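Local coordinates for mbDLG-3 protein (PDB 6X1N) that probably binds short peptide motifs of partner proteins through this domain, the third PDZ domain of a choanoflagellate Dlg-family scaffold, at residues P35-S41 and M99-Y103. Sequence-based numbering, arbitrary orientation. Where two conformers were deposited one is given.
Sequences PVGIFIS and MYDLY
Pro35 lies on the ring of Tyr103: its CB stands 3.4 Å from the ring centroid and 4° off the normal, the geometry of a CH-pi contact over the face. The same ring ends in a hydroxyl whose OH reaches Gly37 O at 2.7 Å, a short separation but a weak hydrogen bond. Leu102 flanks the proline, CG to Pro35 CB at 4.1 Å. Met99 touches Pro35, Val36 and Phe39, its SD 3.7 Å from Pro35 CA. With CG anti to the backbone N (chi1 -176°), its CG meets Phe39 CZ at 3.4 Å; the bend at chi2 then brings SD to Val36 N, a weak but fairly straight bond (3.6 Å, 163°), and that at chi3 sets CE beside Val36 CG1. Phe39 sits amid an aromatic cluster: the Tyr103 ring is oblique to it, CE2 to Phe39 CD1 at 3.7 Å, whereas the Tyr100 ring runs nearly parallel but slid aside, CD1 to Phe39 CD2 at 3.7 Å. A leucine in place of Tyr103 has no hydroxyl and would probably leave Gly37 O without this donor and Pro35 without its aromatic face. Farther out, the Tyr100 hydroxyl is hydrogen-bonded to Glu57, Leu22 of strand 19-22 touches both Phe39 and Tyr103, and Asn96 OD1 is hydrogen-bonded to Met99 N. The arrangement docks a C-terminal helix, 97-102, against the strand 38-43 region of a PDZ fold, an added helix reminiscent of that following the third PDZ domain of PSD-95.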
# COMPACT_ATOMS: atom_id res chain seq x y z
N PRO A 35 1.05 -9.97 12.44
CA PRO A 35 0.87 -9.38 11.11
C PRO A 35 2.05 -8.49 10.76
O PRO A 35 2.65 -7.83 11.61
CB PRO A 35 -0.42 -8.57 11.25
CG PRO A 35 -0.54 -8.29 12.71
CD PRO A 35 0.07 -9.46 13.42
N VAL A 36 2.38 -8.48 9.48
CA VAL A 36 3.52 -7.73 8.98
C VAL A 36 3.24 -7.41 7.52
O VAL A 36 2.54 -8.15 6.82
CB VAL A 36 4.83 -8.52 9.21
CG1 VAL A 36 4.80 -9.84 8.45
CG2 VAL A 36 6.07 -7.72 8.87
N GLY A 37 3.80 -6.30 7.05
CA GLY A 37 3.55 -5.82 5.71
C GLY A 37 2.64 -4.60 5.70
O GLY A 37 1.91 -4.32 6.65
N ILE A 38 2.71 -3.87 4.61
CA ILE A 38 1.91 -2.66 4.40
C ILE A 38 0.73 -3.02 3.51
O ILE A 38 0.90 -3.74 2.52
CB ILE A 38 2.77 -1.57 3.74
CG1 ILE A 38 3.97 -1.22 4.62
CG2 ILE A 38 1.92 -0.34 3.42
CD1 ILE A 38 3.58 -0.77 6.02
N PHE A 39 -0.46 -2.53 3.86
CA PHE A 39 -1.69 -2.88 3.16
C PHE A 39 -2.50 -1.65 2.80
O PHE A 39 -2.48 -0.64 3.52
CB PHE A 39 -2.53 -3.82 4.01
CG PHE A 39 -2.01 -5.20 4.01
CD1 PHE A 39 -0.89 -5.53 4.75
CD2 PHE A 39 -2.58 -6.17 3.21
CE1 PHE A 39 -0.37 -6.80 4.70
CE2 PHE A 39 -2.07 -7.44 3.17
CZ PHE A 39 -0.97 -7.75 3.89
N ILE A 40 -3.24 -1.73 1.70
CA ILE A 40 -4.25 -0.73 1.38
C ILE A 40 -5.45 -0.99 2.28
O ILE A 40 -6.02 -2.09 2.26
CB ILE A 40 -4.65 -0.82 -0.09
CG1 ILE A 40 -3.43 -0.71 -1.01
CG2 ILE A 40 -5.74 0.21 -0.39
CD1 ILE A 40 -2.94 0.65 -1.24
N SER A 41 -5.83 0.01 3.07
CA SER A 41 -6.95 -0.12 3.99
C SER A 41 -8.22 0.59 3.52
O SER A 41 -9.27 0.38 4.13
CB SER A 41 -6.57 0.38 5.39
OG SER A 41 -6.07 1.71 5.31
N MET A 99 -3.28 -12.21 5.18
CA MET A 99 -2.54 -11.30 6.05
C MET A 99 -3.38 -10.09 6.42
O MET A 99 -3.32 -9.60 7.55
CB MET A 99 -1.23 -10.88 5.39
CG MET A 99 -0.36 -10.01 6.30
SD MET A 99 0.26 -10.88 7.77
CE MET A 99 1.67 -11.72 7.08
N TYR A 100 -4.18 -9.59 5.47
CA TYR A 100 -5.08 -8.48 5.79
C TYR A 100 -6.02 -8.87 6.92
O TYR A 100 -6.26 -8.07 7.83
CB TYR A 100 -5.84 -8.05 4.53
CG TYR A 100 -6.54 -6.72 4.66
CD1 TYR A 100 -5.82 -5.56 4.92
CD2 TYR A 100 -7.92 -6.61 4.47
CE1 TYR A 100 -6.46 -4.32 5.02
CE2 TYR A 100 -8.56 -5.37 4.57
CZ TYR A 100 -7.83 -4.24 4.84
OH TYR A 100 -8.46 -3.01 4.94
N ASP A 101 -6.55 -10.09 6.89
CA ASP A 101 -7.42 -10.55 7.97
C ASP A 101 -6.67 -10.71 9.28
O ASP A 101 -7.24 -10.48 10.35
CB ASP A 101 -8.08 -11.88 7.59
CG ASP A 101 -9.00 -12.39 8.68
OD1 ASP A 101 -10.12 -11.86 8.80
OD2 ASP A 101 -8.61 -13.33 9.40
N LEU A 102 -5.39 -11.09 9.22
CA LEU A 102 -4.61 -11.21 10.45
C LEU A 102 -4.46 -9.86 11.14
O LEU A 102 -4.44 -9.79 12.37
CB LEU A 102 -3.25 -11.83 10.15
CG LEU A 102 -2.40 -12.19 11.37
CD1 LEU A 102 -3.15 -13.17 12.27
CD2 LEU A 102 -1.06 -12.77 10.94
N TYR A 103 -4.40 -8.77 10.36
CA TYR A 103 -4.34 -7.44 10.94
C TYR A 103 -5.61 -7.08 11.71
O TYR A 103 -5.58 -6.18 12.55
CB TYR A 103 -4.06 -6.39 9.87
CG TYR A 103 -2.60 -6.09 9.65
CD1 TYR A 103 -1.88 -5.35 10.59
CD2 TYR A 103 -1.93 -6.51 8.51
CE1 TYR A 103 -0.54 -5.08 10.41
CE2 TYR A 103 -0.59 -6.23 8.32
CZ TYR A 103 0.10 -5.51 9.26
OH TYR A 103 1.43 -5.20 9.11